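Local coordinates for twitching motility protein PilT (Aquifex aeolicus, PDB 2EWV) that acts as a hexameric ATPase motor that retracts pili, probably coupling nucleotide hydrolysis to domain movements that drive twitching motility, at residues I23-S28 with V40-Y45; A292-I297 with Q313-M318; P283-G288 with L342-D347; I168-D173 with V212-E217; Q81-F86 with R93-V98. All coordinates share one frame; numbering follows the deposited sequence.

Contact 1. Residues I23-S28 with V40-Y45; sequences IELGAS and VRIDGY
Arg41 O accepts two bonds from Ser28, and this is the firm part of the contact. The backbone Ser28 N lies 2.9 Å from Arg41 O with an N-H...O angle of 170°, almost in line with the carbonyl. Ser28 OG, also 2.9 Å from Arg41 O, comes from above the carbonyl plane, 46° out of it. A chi1 of 38° sets the hydroxyl between backbone N and carbonyl carbon, which turns it back toward Arg41, and OG also lies 3.3 Å from Arg41 CG. Ala27 CA adds a CA-H...O contact of 3.4 Å to Arg41 O.

The apolar flank is looser. The CD1 end of Ile42 reaches Leu25 CB at 4.1 Å, and Ile42 CG1 stands 4.4 Å from Ala27 CB; Leu25 is exposed and Ile42 partly so. The guanidinium of Arg41 heads elsewhere, into salt bridges with Asp209 and Asp211 of the second subunit.

Gly26, the first residue past helix 15-25, has positive phi and turns the chain toward strand 29-32. That strand pairs antiparallel with strand 39-42, which a type I' turn from Ile42 to Tyr45 joins to strand 45-48.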
# COMPACT_ATOMS: atom_id res chain seq x y z
N ILE A 23 43.53 -22.24 18.34
CA ILE A 23 44.47 -21.99 17.26
C ILE A 23 45.70 -22.89 17.40
O ILE A 23 46.44 -23.09 16.43
CB ILE A 23 44.93 -20.50 17.24
CG1 ILE A 23 43.73 -19.60 16.93
CG2 ILE A 23 46.02 -20.29 16.20
CD1 ILE A 23 44.05 -18.16 16.88
N GLU A 24 45.89 -23.43 18.60
CA GLU A 24 47.02 -24.32 18.90
C GLU A 24 46.73 -25.72 18.36
O GLU A 24 47.65 -26.48 18.03
CB GLU A 24 47.25 -24.39 20.43
CG GLU A 24 48.31 -25.41 20.87
CD GLU A 24 48.00 -26.07 22.21
OE1 GLU A 24 48.59 -27.14 22.50
OE2 GLU A 24 47.18 -25.52 22.99
N LEU A 25 45.45 -26.06 18.28
CA LEU A 25 45.02 -27.37 17.78
C LEU A 25 44.68 -27.28 16.30
O LEU A 25 44.56 -28.30 15.62
CB LEU A 25 43.83 -27.86 18.60
CG LEU A 25 44.21 -28.31 20.02
CD1 LEU A 25 43.17 -27.87 21.03
CD2 LEU A 25 44.37 -29.83 20.02
N GLY A 26 44.54 -26.05 15.80
CA GLY A 26 44.23 -25.83 14.40
C GLY A 26 42.77 -26.00 14.04
O GLY A 26 42.45 -26.52 12.97
N ALA A 27 41.89 -25.56 14.94
CA ALA A 27 40.44 -25.65 14.76
C ALA A 27 39.94 -24.71 13.69
O ALA A 27 40.60 -23.73 13.35
CB ALA A 27 39.73 -25.33 16.06
N SER A 28 38.77 -25.03 13.15
CA SER A 28 38.18 -24.20 12.11
C SER A 28 37.19 -23.28 12.79
O SER A 28 37.17 -22.07 12.54
CB SER A 28 37.48 -25.08 11.07
OG SER A 28 36.83 -26.18 11.67
N VAL A 40 35.28 -27.12 20.15
CA VAL A 40 36.12 -26.78 19.01
C VAL A 40 35.99 -27.76 17.83
O VAL A 40 36.04 -28.98 18.01
CB VAL A 40 37.58 -26.73 19.49
CG1 VAL A 40 38.51 -26.96 18.35
CG2 VAL A 40 37.85 -25.40 20.13
N ARG A 41 35.81 -27.24 16.62
CA ARG A 41 35.69 -28.09 15.43
C ARG A 41 37.05 -28.38 14.79
O ARG A 41 37.65 -27.49 14.17
CB ARG A 41 34.79 -27.42 14.39
CG ARG A 41 34.69 -28.20 13.11
CD ARG A 41 33.80 -27.50 12.12
NE ARG A 41 32.39 -27.55 12.51
CZ ARG A 41 31.67 -28.66 12.54
NH1 ARG A 41 32.21 -29.83 12.22
NH2 ARG A 41 30.39 -28.60 12.90
N ILE A 42 37.52 -29.62 14.94
CA ILE A 42 38.82 -30.05 14.40
C ILE A 42 38.68 -31.17 13.36
O ILE A 42 38.01 -32.18 13.61
CB ILE A 42 39.75 -30.60 15.51
CG1 ILE A 42 39.77 -29.68 16.73
CG2 ILE A 42 41.15 -30.74 14.97
CD1 ILE A 42 40.51 -30.25 17.94
N ASP A 43 39.32 -31.00 12.20
CA ASP A 43 39.25 -31.98 11.11
C ASP A 43 37.82 -32.36 10.76
O ASP A 43 37.57 -33.45 10.24
CB ASP A 43 40.04 -33.25 11.47
CG ASP A 43 41.49 -33.22 10.96
OD1 ASP A 43 42.29 -34.10 11.38
OD2 ASP A 43 41.84 -32.33 10.15
N GLY A 44 36.87 -31.46 11.04
CA GLY A 44 35.46 -31.71 10.77
C GLY A 44 34.67 -32.19 11.98
O GLY A 44 33.43 -32.28 11.94
N TYR A 45 35.38 -32.48 13.06
CA TYR A 45 34.77 -32.98 14.28
C TYR A 45 34.62 -31.98 15.41
O TYR A 45 35.40 -31.04 15.54
CB TYR A 45 35.59 -34.15 14.79
CG TYR A 45 35.58 -35.33 13.87
CD1 TYR A 45 34.46 -36.15 13.79
CD2 TYR A 45 36.67 -35.60 13.06
CE1 TYR A 45 34.44 -37.23 12.93
CE2 TYR A 45 36.66 -36.68 12.18
CZ TYR A 45 35.54 -37.49 12.13
OH TYR A 45 35.55 -38.59 11.30

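Contact 2. Residues A292-I297 with Q313-M318; sequences AYELLI and QVYSLM
The side chains of Glu294 and Tyr315 meet at about a right angle, with the carboxylate and ring planes turned 40° apart. Glu294 OE1 comes 3.2 Å from Tyr315 OH, approaching the ring obliquely. The Tyr315 ring reaches this point because its CG stands anti to the backbone N (chi1 -164°). The other carboxylate oxygen, Glu294 OE2, is hydrogen-bonded to Thr245 OG1, which helps fix the rotation of the group.

Met318 also crosses Glu294 roughly at right angles. Its chain bends at chi3 (78°), bringing CE to 3.7 Å from Glu294 CG and 3.5 Å from Glu294 OE1. Met318 SD faces Leu296 CD1 at 4.2 Å, again with the two side chains crossed. With an alanine in place of Glu294, Thr245 would probably lose its carboxylate acceptor and the methyl of Met318 the chain it packs on.

Residues 292-295 belong to strand 289-295, the outermost strand at one end of the mixed sheet within this chain, antiparallel to strand 275-283. Tyr315 of helix 311-317 and Met318 just after it thus pack on the edge strand of the P-loop NTPase sheet.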
# COMPACT_ATOMS: atom_id res chain seq x y z
N ALA A 292 37.86 -28.37 -10.22
CA ALA A 292 37.29 -28.58 -11.54
C ALA A 292 36.78 -27.21 -11.95
O ALA A 292 36.61 -26.34 -11.10
CB ALA A 292 36.15 -29.57 -11.47
N TYR A 293 36.54 -26.99 -13.24
CA TYR A 293 36.03 -25.70 -13.67
C TYR A 293 35.71 -25.59 -15.16
O TYR A 293 36.10 -26.45 -15.96
CB TYR A 293 36.98 -24.57 -13.23
CG TYR A 293 38.39 -24.66 -13.77
CD1 TYR A 293 38.63 -24.82 -15.12
CD2 TYR A 293 39.49 -24.56 -12.92
CE1 TYR A 293 39.91 -24.89 -15.63
CE2 TYR A 293 40.79 -24.62 -13.42
CZ TYR A 293 40.98 -24.79 -14.78
OH TYR A 293 42.25 -24.86 -15.29
N GLU A 294 34.98 -24.53 -15.52
CA GLU A 294 34.62 -24.28 -16.91
C GLU A 294 34.98 -22.82 -17.17
O GLU A 294 34.53 -21.93 -16.46
CB GLU A 294 33.11 -24.55 -17.13
CG GLU A 294 32.69 -24.77 -18.61
CD GLU A 294 31.42 -25.62 -18.78
OE1 GLU A 294 30.93 -25.75 -19.92
OE2 GLU A 294 30.90 -26.15 -17.78
N LEU A 295 35.82 -22.60 -18.18
CA LEU A 295 36.29 -21.26 -18.50
C LEU A 295 35.85 -20.80 -19.89
O LEU A 295 36.14 -21.43 -20.91
CB LEU A 295 37.82 -21.23 -18.39
CG LEU A 295 38.53 -19.88 -18.20
CD1 LEU A 295 39.44 -19.99 -16.99
CD2 LEU A 295 39.32 -19.51 -19.45
N LEU A 296 35.15 -19.67 -19.91
CA LEU A 296 34.62 -19.09 -21.13
C LEU A 296 35.16 -17.70 -21.43
O LEU A 296 34.72 -16.72 -20.85
CB LEU A 296 33.09 -19.02 -21.02
CG LEU A 296 32.31 -18.24 -22.07
CD1 LEU A 296 32.45 -18.91 -23.43
CD2 LEU A 296 30.85 -18.17 -21.65
N ILE A 297 36.10 -17.63 -22.36
CA ILE A 297 36.65 -16.33 -22.73
C ILE A 297 36.17 -15.96 -24.13
O ILE A 297 36.76 -16.37 -25.13
CB ILE A 297 38.19 -16.35 -22.69
CG1 ILE A 297 38.66 -16.51 -21.24
CG2 ILE A 297 38.75 -15.06 -23.29
CD1 ILE A 297 40.16 -16.43 -21.07
N GLN A 313 24.49 -23.63 -29.39
CA GLN A 313 25.49 -23.77 -30.43
C GLN A 313 26.85 -23.19 -30.04
O GLN A 313 27.88 -23.60 -30.57
CB GLN A 313 24.96 -23.13 -31.72
CG GLN A 313 25.71 -23.54 -32.97
CD GLN A 313 26.78 -22.55 -33.37
OE1 GLN A 313 26.49 -21.38 -33.65
NE2 GLN A 313 28.03 -23.00 -33.40
N VAL A 314 26.85 -22.24 -29.11
CA VAL A 314 28.10 -21.62 -28.67
C VAL A 314 28.89 -22.63 -27.84
O VAL A 314 30.12 -22.62 -27.86
CB VAL A 314 27.84 -20.39 -27.78
CG1 VAL A 314 29.13 -19.62 -27.59
CG2 VAL A 314 26.75 -19.52 -28.39
N TYR A 315 28.17 -23.48 -27.11
CA TYR A 315 28.78 -24.51 -26.27
C TYR A 315 29.61 -25.44 -27.15
O TYR A 315 30.59 -26.05 -26.70
CB TYR A 315 27.67 -25.30 -25.55
CG TYR A 315 28.13 -26.14 -24.36
CD1 TYR A 315 27.20 -26.74 -23.51
CD2 TYR A 315 29.48 -26.31 -24.08
CE1 TYR A 315 27.61 -27.48 -22.40
CE2 TYR A 315 29.91 -27.05 -22.97
CZ TYR A 315 28.97 -27.63 -22.14
OH TYR A 315 29.41 -28.34 -21.04
N SER A 316 29.22 -25.52 -28.42
CA SER A 316 29.89 -26.37 -29.40
C SER A 316 31.21 -25.79 -29.91
O SER A 316 32.13 -26.54 -30.25
CB SER A 316 28.94 -26.64 -30.58
OG SER A 316 27.77 -27.33 -30.16
N LEU A 317 31.31 -24.46 -29.96
CA LEU A 317 32.54 -23.81 -30.41
C LEU A 317 33.59 -23.99 -29.31
O LEU A 317 34.79 -23.86 -29.56
CB LEU A 317 32.32 -22.31 -30.67
CG LEU A 317 31.43 -21.68 -31.76
CD1 LEU A 317 31.74 -22.27 -33.14
CD2 LEU A 317 29.97 -21.88 -31.41
N MET A 318 33.13 -24.29 -28.09
CA MET A 318 33.99 -24.49 -26.92
C MET A 318 34.82 -25.78 -26.97
O MET A 318 34.54 -26.74 -26.25
CB MET A 318 33.15 -24.49 -25.63
CG MET A 318 33.07 -23.13 -24.91
SD MET A 318 31.87 -23.04 -23.54
CE MET A 318 32.74 -23.88 -22.23

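Contact 3. Residues P283-G288 with L342-D347; sequences PKIGGG and LITLED
Thr344 OG1 donates to Asp347 OD2 at 2.8 Å, meeting the carboxylate 46° out of its plane, and both residues touch the 283-288 loop. That loop is the glycine-rich turn of a beta hairpin, joining the antiparallel strands 275-283 and 289-295. The bond spans three residues at the start of a turn of helical backbone angles, 345-347.

Its two partners touch different parts of the hairpin turn. Thr344 CG2 lies 4.0 Å from Ile285 CD1, the two side chains crossing at about a right angle, while Asp347 OD2 is 4.4 Å from Pro283 CG. A valine in place of Thr344 would keep a methyl near Ile285 but would probably leave Asp347 OD2 without this donor and its carboxylate freer to turn.

Elsewhere the contact is van der Waals packing at the surface, partly of methyls on backbone carbonyls: Ile343 CG2 sits 3.8 Å from Pro283 O. Lys284 and Leu342 run side by side, pointing the same way: CG of Lys284 is anti to its own backbone N (chi1 -173°), and the chain bends at chi3. Through this bend the aliphatic carbon Lys284 CE lies against Leu342 CD2, at a distance of 3.4 Å.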
# COMPACT_ATOMS: atom_id res chain seq x y z
N PRO A 283 37.82 -33.72 -4.70
CA PRO A 283 38.91 -34.24 -3.87
C PRO A 283 40.06 -34.90 -4.65
O PRO A 283 39.88 -35.41 -5.77
CB PRO A 283 38.19 -35.22 -2.94
CG PRO A 283 37.14 -35.79 -3.82
CD PRO A 283 36.64 -34.61 -4.64
N LYS A 284 41.24 -34.87 -4.04
CA LYS A 284 42.44 -35.44 -4.62
C LYS A 284 42.87 -36.61 -3.76
O LYS A 284 42.59 -36.63 -2.55
CB LYS A 284 43.58 -34.42 -4.62
CG LYS A 284 44.84 -34.86 -5.36
CD LYS A 284 45.82 -33.70 -5.45
CE LYS A 284 46.61 -33.80 -6.75
NZ LYS A 284 47.48 -32.63 -7.02
N ILE A 285 43.54 -37.57 -4.38
CA ILE A 285 44.02 -38.72 -3.64
C ILE A 285 45.31 -38.31 -2.92
O ILE A 285 46.20 -39.13 -2.67
CB ILE A 285 44.23 -39.92 -4.60
CG1 ILE A 285 42.96 -40.09 -5.44
CG2 ILE A 285 44.53 -41.20 -3.77
CD1 ILE A 285 42.89 -41.28 -6.34
N GLY A 286 45.38 -37.03 -2.59
CA GLY A 286 46.52 -36.51 -1.85
C GLY A 286 46.03 -36.07 -0.46
O GLY A 286 45.84 -36.90 0.44
N GLY A 287 45.83 -34.76 -0.32
CA GLY A 287 45.34 -34.19 0.93
C GLY A 287 43.85 -34.11 0.71
O GLY A 287 43.03 -34.35 1.61
N GLY A 288 43.52 -33.77 -0.54
CA GLY A 288 42.12 -33.72 -0.93
C GLY A 288 41.60 -32.64 -1.86
O GLY A 288 40.70 -32.91 -2.66
N LEU A 342 44.27 -38.26 -10.37
CA LEU A 342 43.87 -37.44 -9.22
C LEU A 342 42.42 -37.74 -8.87
O LEU A 342 42.12 -38.35 -7.85
CB LEU A 342 44.01 -35.95 -9.53
CG LEU A 342 45.39 -35.40 -9.87
CD1 LEU A 342 45.85 -35.93 -11.22
CD2 LEU A 342 45.33 -33.88 -9.89
N ILE A 343 41.52 -37.29 -9.74
CA ILE A 343 40.10 -37.50 -9.53
C ILE A 343 39.65 -38.84 -10.12
O ILE A 343 39.93 -39.13 -11.29
CB ILE A 343 39.26 -36.36 -10.15
CG1 ILE A 343 39.41 -36.35 -11.67
CG2 ILE A 343 39.71 -35.03 -9.57
CD1 ILE A 343 38.49 -35.37 -12.36
N THR A 344 38.98 -39.63 -9.30
CA THR A 344 38.47 -40.94 -9.71
C THR A 344 37.36 -40.74 -10.74
O THR A 344 36.85 -39.63 -10.90
CB THR A 344 37.96 -41.71 -8.48
OG1 THR A 344 36.76 -41.09 -7.98
CG2 THR A 344 39.01 -41.68 -7.38
N LEU A 345 36.97 -41.80 -11.43
CA LEU A 345 35.95 -41.68 -12.46
C LEU A 345 34.56 -41.28 -11.99
O LEU A 345 33.82 -40.61 -12.71
CB LEU A 345 35.86 -42.97 -13.27
CG LEU A 345 34.91 -42.92 -14.47
CD1 LEU A 345 35.44 -41.92 -15.50
CD2 LEU A 345 34.78 -44.30 -15.08
N GLU A 346 34.18 -41.69 -10.78
CA GLU A 346 32.85 -41.38 -10.25
C GLU A 346 32.72 -39.93 -9.78
O GLU A 346 31.68 -39.30 -9.97
CB GLU A 346 32.49 -42.33 -9.09
CG GLU A 346 31.14 -42.02 -8.44
CD GLU A 346 29.94 -42.35 -9.33
OE1 GLU A 346 28.87 -41.74 -9.14
OE2 GLU A 346 30.08 -43.24 -10.20
N ASP A 347 33.76 -39.41 -9.14
CA ASP A 347 33.73 -38.04 -8.68
C ASP A 347 33.85 -37.15 -9.91
O ASP A 347 33.45 -35.99 -9.88
CB ASP A 347 34.87 -37.78 -7.69
CG ASP A 347 34.74 -38.61 -6.42
OD1 ASP A 347 33.67 -38.57 -5.78
OD2 ASP A 347 35.72 -39.32 -6.08

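Contact 4. Residues I168-D173 with V212-E217; sequences IITIED and VIFVGE
Ile169 and Val212 begin the backbone bonding between two parallel strands whose axes come within 4.6 Å at an angle of 8°. Ile169 N to Val212 O measures 2.9 Å, Ile171 N to Phe214 O 2.7 Å, and Gly216 N to Ile171 O 3.1 Å. Ile171 thus bonds to Phe214 and Gly216, the residues on either side of its bridge partner Val215, the pattern of parallel pairing.

Apolar packing falls on both faces. On that of Ile168, Thr170, Val212 and Phe214, Ile168 lies alongside Val212, and Phe214 CD2 lies 3.5 Å from Thr170 CB, which sits at the ring edge near its plane. Phe214 CG is anti to the backbone N (chi1 171°), which carries the ring across to the other strand, where CE2 also meets Glu172 CG at 3.8 Å. On the opposite face Ile171 CD1 packs on Val215 CG1 at 4.1 Å, with the two side chains parallel, and Ile169 on Ile213.

Glu172 binds Glu176 N and Gln188 NE2. Where the strands run out, the like-charged Asp173 and Glu217 come close, Asp173 OD2 3.7 Å from Glu217 OE1, their carboxylate planes nearly perpendicular. The sequence of 212-217 is consistent with a Walker B strand.

Helix 149-163, which follows the ADP-binding loop, covers the Ile168 and Phe214 face, and helix 199-205 the Ile171 and Val215 face; strands 185-190 and 236-239 flank the pair.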
# COMPACT_ATOMS: atom_id res chain seq x y z
N ILE A 168 41.45 0.50 -5.89
CA ILE A 168 40.51 -0.61 -5.99
C ILE A 168 39.51 -0.53 -4.88
O ILE A 168 39.87 -0.34 -3.73
CB ILE A 168 41.23 -1.96 -5.94
CG1 ILE A 168 42.31 -1.98 -7.02
CG2 ILE A 168 40.24 -3.10 -6.18
CD1 ILE A 168 43.16 -3.17 -6.98
N ILE A 169 38.24 -0.67 -5.22
CA ILE A 169 37.15 -0.60 -4.25
C ILE A 169 36.34 -1.92 -4.14
O ILE A 169 35.83 -2.45 -5.14
CB ILE A 169 36.24 0.62 -4.62
CG1 ILE A 169 35.41 1.06 -3.43
CG2 ILE A 169 35.38 0.27 -5.84
CD1 ILE A 169 34.77 2.39 -3.67
N THR A 170 36.24 -2.48 -2.94
CA THR A 170 35.49 -3.72 -2.76
C THR A 170 34.32 -3.56 -1.80
O THR A 170 34.47 -2.99 -0.72
CB THR A 170 36.40 -4.87 -2.23
OG1 THR A 170 36.81 -4.58 -0.89
CG2 THR A 170 37.63 -5.05 -3.10
N ILE A 171 33.15 -4.06 -2.20
CA ILE A 171 31.94 -4.01 -1.37
C ILE A 171 31.67 -5.45 -0.90
O ILE A 171 31.13 -6.27 -1.65
CB ILE A 171 30.69 -3.51 -2.19
CG1 ILE A 171 31.03 -2.27 -3.02
CG2 ILE A 171 29.57 -3.14 -1.23
CD1 ILE A 171 30.03 -1.99 -4.10
N GLU A 172 32.05 -5.75 0.34
CA GLU A 172 31.90 -7.11 0.87
C GLU A 172 30.88 -7.35 2.00
O GLU A 172 30.47 -6.41 2.70
CB GLU A 172 33.25 -7.62 1.34
CG GLU A 172 34.28 -7.78 0.26
CD GLU A 172 35.53 -8.41 0.81
OE1 GLU A 172 35.43 -9.54 1.35
OE2 GLU A 172 36.60 -7.79 0.73
N ASP A 173 30.51 -8.62 2.19
CA ASP A 173 29.57 -9.03 3.24
C ASP A 173 29.75 -10.50 3.63
O ASP A 173 29.09 -11.37 3.07
CB ASP A 173 28.13 -8.78 2.80
CG ASP A 173 27.10 -9.37 3.77
OD1 ASP A 173 27.28 -9.22 5.00
OD2 ASP A 173 26.11 -9.98 3.29
N VAL A 212 38.69 -0.32 -10.08
CA VAL A 212 38.11 -1.67 -10.12
C VAL A 212 37.06 -1.77 -9.01
O VAL A 212 37.34 -1.40 -7.88
CB VAL A 212 39.19 -2.78 -9.84
CG1 VAL A 212 38.55 -4.14 -9.88
CG2 VAL A 212 40.32 -2.71 -10.87
N ILE A 213 35.86 -2.25 -9.33
CA ILE A 213 34.82 -2.39 -8.31
C ILE A 213 34.60 -3.86 -7.99
O ILE A 213 34.82 -4.71 -8.85
CB ILE A 213 33.47 -1.82 -8.77
CG1 ILE A 213 33.64 -0.41 -9.31
CG2 ILE A 213 32.49 -1.81 -7.61
CD1 ILE A 213 32.35 0.21 -9.71
N PHE A 214 34.18 -4.18 -6.78
CA PHE A 214 33.96 -5.58 -6.43
C PHE A 214 32.72 -5.86 -5.58
O PHE A 214 32.70 -5.46 -4.41
CB PHE A 214 35.19 -6.15 -5.73
CG PHE A 214 34.97 -7.53 -5.15
CD1 PHE A 214 34.53 -8.58 -5.96
CD2 PHE A 214 35.22 -7.78 -3.81
CE1 PHE A 214 34.35 -9.86 -5.42
CE2 PHE A 214 35.03 -9.06 -3.27
CZ PHE A 214 34.60 -10.09 -4.08
N VAL A 215 31.71 -6.53 -6.15
CA VAL A 215 30.49 -6.89 -5.41
C VAL A 215 30.56 -8.35 -4.97
O VAL A 215 30.54 -9.26 -5.79
CB VAL A 215 29.19 -6.71 -6.24
CG1 VAL A 215 28.69 -5.28 -6.13
CG2 VAL A 215 29.44 -7.08 -7.68
N GLY A 216 30.64 -8.54 -3.66
CA GLY A 216 30.75 -9.88 -3.10
C GLY A 216 29.64 -10.81 -3.51
O GLY A 216 29.86 -12.01 -3.69
N GLU A 217 28.43 -10.26 -3.66
CA GLU A 217 27.28 -11.06 -4.04
C GLU A 217 26.36 -10.25 -4.94
O GLU A 217 26.11 -9.08 -4.68
CB GLU A 217 26.54 -11.50 -2.77
CG GLU A 217 27.49 -11.98 -1.66
CD GLU A 217 26.78 -12.49 -0.42
OE1 GLU A 217 25.86 -11.81 0.08
OE2 GLU A 217 27.18 -13.58 0.08

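Contact 5. Residues Q81-F86 with R93-V98; sequences QVDFSF and RFRANV
Phe84 carries Ala96 CB over one face of its ring, a CH-pi contact 4.1 Å from the centroid and 20° off the normal. The same methyl meets the Phe86 ring at its edge, 3.8 Å from CE2, so Ala96 is shared by two rings turned differently toward it. Both phenylalanines have CG between the backbone N and carbonyl carbon, which brings each ring back over the partner strand. Phe86 and Phe94 have nearly parallel planes but barely overlap, with centroids 6.0 Å apart.

The Arg95 guanidinium is modelled with one face over the backbone between Asp83 and Phe84, though its placement is less sure. It forms a salt bridge to Asp83, NH1 to OD2 2.6 Å, though as a hydrogen bond this is weak because bent. Asn97 ND2 gives Asp83 OD1 a second weak bond, so both carboxylate oxygens are engaged by the facing strand. These polar groups share one face, and the aromatic and aliphatic groups the other, where His72 stacks on Phe84 and helix 15-25 meets Phe94.

Paired backbone bonds fix the register: Ala96 N to Phe84 O is 2.8 Å, Phe94 N to Phe86 O 3.1 Å, each with its return bond. Ser85 and Arg95 make the non-hydrogen-bonded pair between them. The 173° between strand directions and the short intervening turn are those of an antiparallel beta hairpin with one apolar, largely aromatic face and one polar face.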
# COMPACT_ATOMS: atom_id res chain seq x y z
N GLN A 81 20.00 -12.40 18.06
CA GLN A 81 21.23 -12.74 17.35
C GLN A 81 21.96 -11.56 16.73
O GLN A 81 21.36 -10.52 16.44
CB GLN A 81 20.91 -13.72 16.22
CG GLN A 81 19.98 -13.11 15.18
CD GLN A 81 18.71 -13.90 15.01
OE1 GLN A 81 17.72 -13.40 14.46
NE2 GLN A 81 18.72 -15.14 15.47
N VAL A 82 23.26 -11.74 16.51
CA VAL A 82 24.12 -10.73 15.87
C VAL A 82 25.18 -11.41 15.05
O VAL A 82 25.77 -12.39 15.48
CB VAL A 82 24.88 -9.84 16.88
CG1 VAL A 82 24.08 -8.60 17.20
CG2 VAL A 82 25.23 -10.63 18.13
N ASP A 83 25.44 -10.86 13.87
CA ASP A 83 26.47 -11.41 13.01
C ASP A 83 27.54 -10.32 12.79
O ASP A 83 27.29 -9.35 12.07
CB ASP A 83 25.84 -11.84 11.68
CG ASP A 83 26.66 -12.92 10.98
OD1 ASP A 83 26.77 -14.03 11.55
OD2 ASP A 83 27.18 -12.65 9.87
N PHE A 84 28.73 -10.49 13.39
CA PHE A 84 29.80 -9.49 13.28
C PHE A 84 31.22 -10.04 13.29
O PHE A 84 31.45 -11.21 13.60
CB PHE A 84 29.70 -8.48 14.43
CG PHE A 84 29.98 -9.07 15.79
CD1 PHE A 84 31.26 -9.05 16.33
CD2 PHE A 84 28.95 -9.65 16.52
CE1 PHE A 84 31.51 -9.60 17.59
CE2 PHE A 84 29.18 -10.20 17.78
CZ PHE A 84 30.46 -10.18 18.32
N SER A 85 32.18 -9.17 12.97
CA SER A 85 33.59 -9.53 12.93
C SER A 85 34.38 -8.62 13.86
O SER A 85 34.11 -7.42 13.96
CB SER A 85 34.15 -9.37 11.51
OG SER A 85 33.27 -9.91 10.54
N PHE A 86 35.37 -9.19 14.54
CA PHE A 86 36.20 -8.44 15.46
C PHE A 86 37.64 -8.93 15.34
O PHE A 86 37.87 -10.07 14.95
CB PHE A 86 35.70 -8.63 16.90
CG PHE A 86 35.82 -10.04 17.40
CD1 PHE A 86 37.03 -10.52 17.91
CD2 PHE A 86 34.73 -10.90 17.34
CE1 PHE A 86 37.14 -11.84 18.36
CE2 PHE A 86 34.83 -12.23 17.79
CZ PHE A 86 36.04 -12.70 18.29
N ARG A 93 41.85 -12.25 12.63
CA ARG A 93 40.48 -11.76 12.69
C ARG A 93 39.49 -12.93 12.72
O ARG A 93 39.73 -13.96 12.11
CB ARG A 93 40.19 -10.88 11.47
CG ARG A 93 41.16 -9.75 11.24
CD ARG A 93 40.93 -9.15 9.86
NE ARG A 93 41.20 -10.12 8.79
CZ ARG A 93 40.31 -10.50 7.88
NH1 ARG A 93 39.08 -10.01 7.88
NH2 ARG A 93 40.65 -11.39 6.96
N PHE A 94 38.37 -12.74 13.43
CA PHE A 94 37.33 -13.78 13.55
C PHE A 94 35.92 -13.31 13.23
O PHE A 94 35.61 -12.11 13.28
CB PHE A 94 37.32 -14.36 14.96
CG PHE A 94 38.64 -14.85 15.41
CD1 PHE A 94 39.58 -13.95 15.93
CD2 PHE A 94 39.01 -16.17 15.23
CE1 PHE A 94 40.86 -14.37 16.26
CE2 PHE A 94 40.29 -16.60 15.55
CZ PHE A 94 41.22 -15.70 16.07
N ARG A 95 35.06 -14.26 12.89
CA ARG A 95 33.68 -13.96 12.59
C ARG A 95 32.84 -14.65 13.68
O ARG A 95 32.95 -15.85 13.91
CB ARG A 95 33.31 -14.48 11.20
CG ARG A 95 32.44 -13.51 10.39
CD ARG A 95 31.12 -13.21 11.08
NE ARG A 95 30.12 -12.64 10.18
CZ ARG A 95 29.97 -11.34 9.92
NH1 ARG A 95 29.03 -10.94 9.08
NH2 ARG A 95 30.75 -10.44 10.50
N ALA A 96 32.01 -13.86 14.35
CA ALA A 96 31.16 -14.35 15.42
C ALA A 96 29.69 -14.28 15.03
O ALA A 96 29.33 -13.60 14.07
CB ALA A 96 31.40 -13.54 16.68
N ASN A 97 28.86 -14.99 15.78
CA ASN A 97 27.41 -15.01 15.59
C ASN A 97 26.77 -15.44 16.90
O ASN A 97 26.49 -16.62 17.11
CB ASN A 97 27.00 -15.99 14.49
CG ASN A 97 25.49 -15.96 14.21
OD1 ASN A 97 24.68 -16.04 15.14
ND2 ASN A 97 25.12 -15.84 12.94
N VAL A 98 26.55 -14.49 17.79
CA VAL A 98 25.95 -14.77 19.08
C VAL A 98 24.45 -14.79 18.90
O VAL A 98 23.93 -14.08 18.05
CB VAL A 98 26.33 -13.69 20.11
CG1 VAL A 98 25.99 -14.17 21.52
CG2 VAL A 98 27.82 -13.36 19.99

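From the N terminus, contact 1 closes a short loop from the end of helix 15-25 to strand 39-42. Contact 5 follows in series as the hairpin of strands 81-87 and 93-99; the two touch where Ile23 CD1 meets Phe94 CZ at 3.8 Å, and both also reach the second subunit. Contact 4 then closes a longer loop, binding two neighbouring strands in the mixed sheet of the nucleotide-binding part. Later, contact 3 spans from the 283-288 hairpin turn to the 342-347 segment, and contact 2 is nested inside that loop. Contact 2 reaches the same sheet as contact 4, centres about 26 Å apart, and ties its edge strand to helix 311-317.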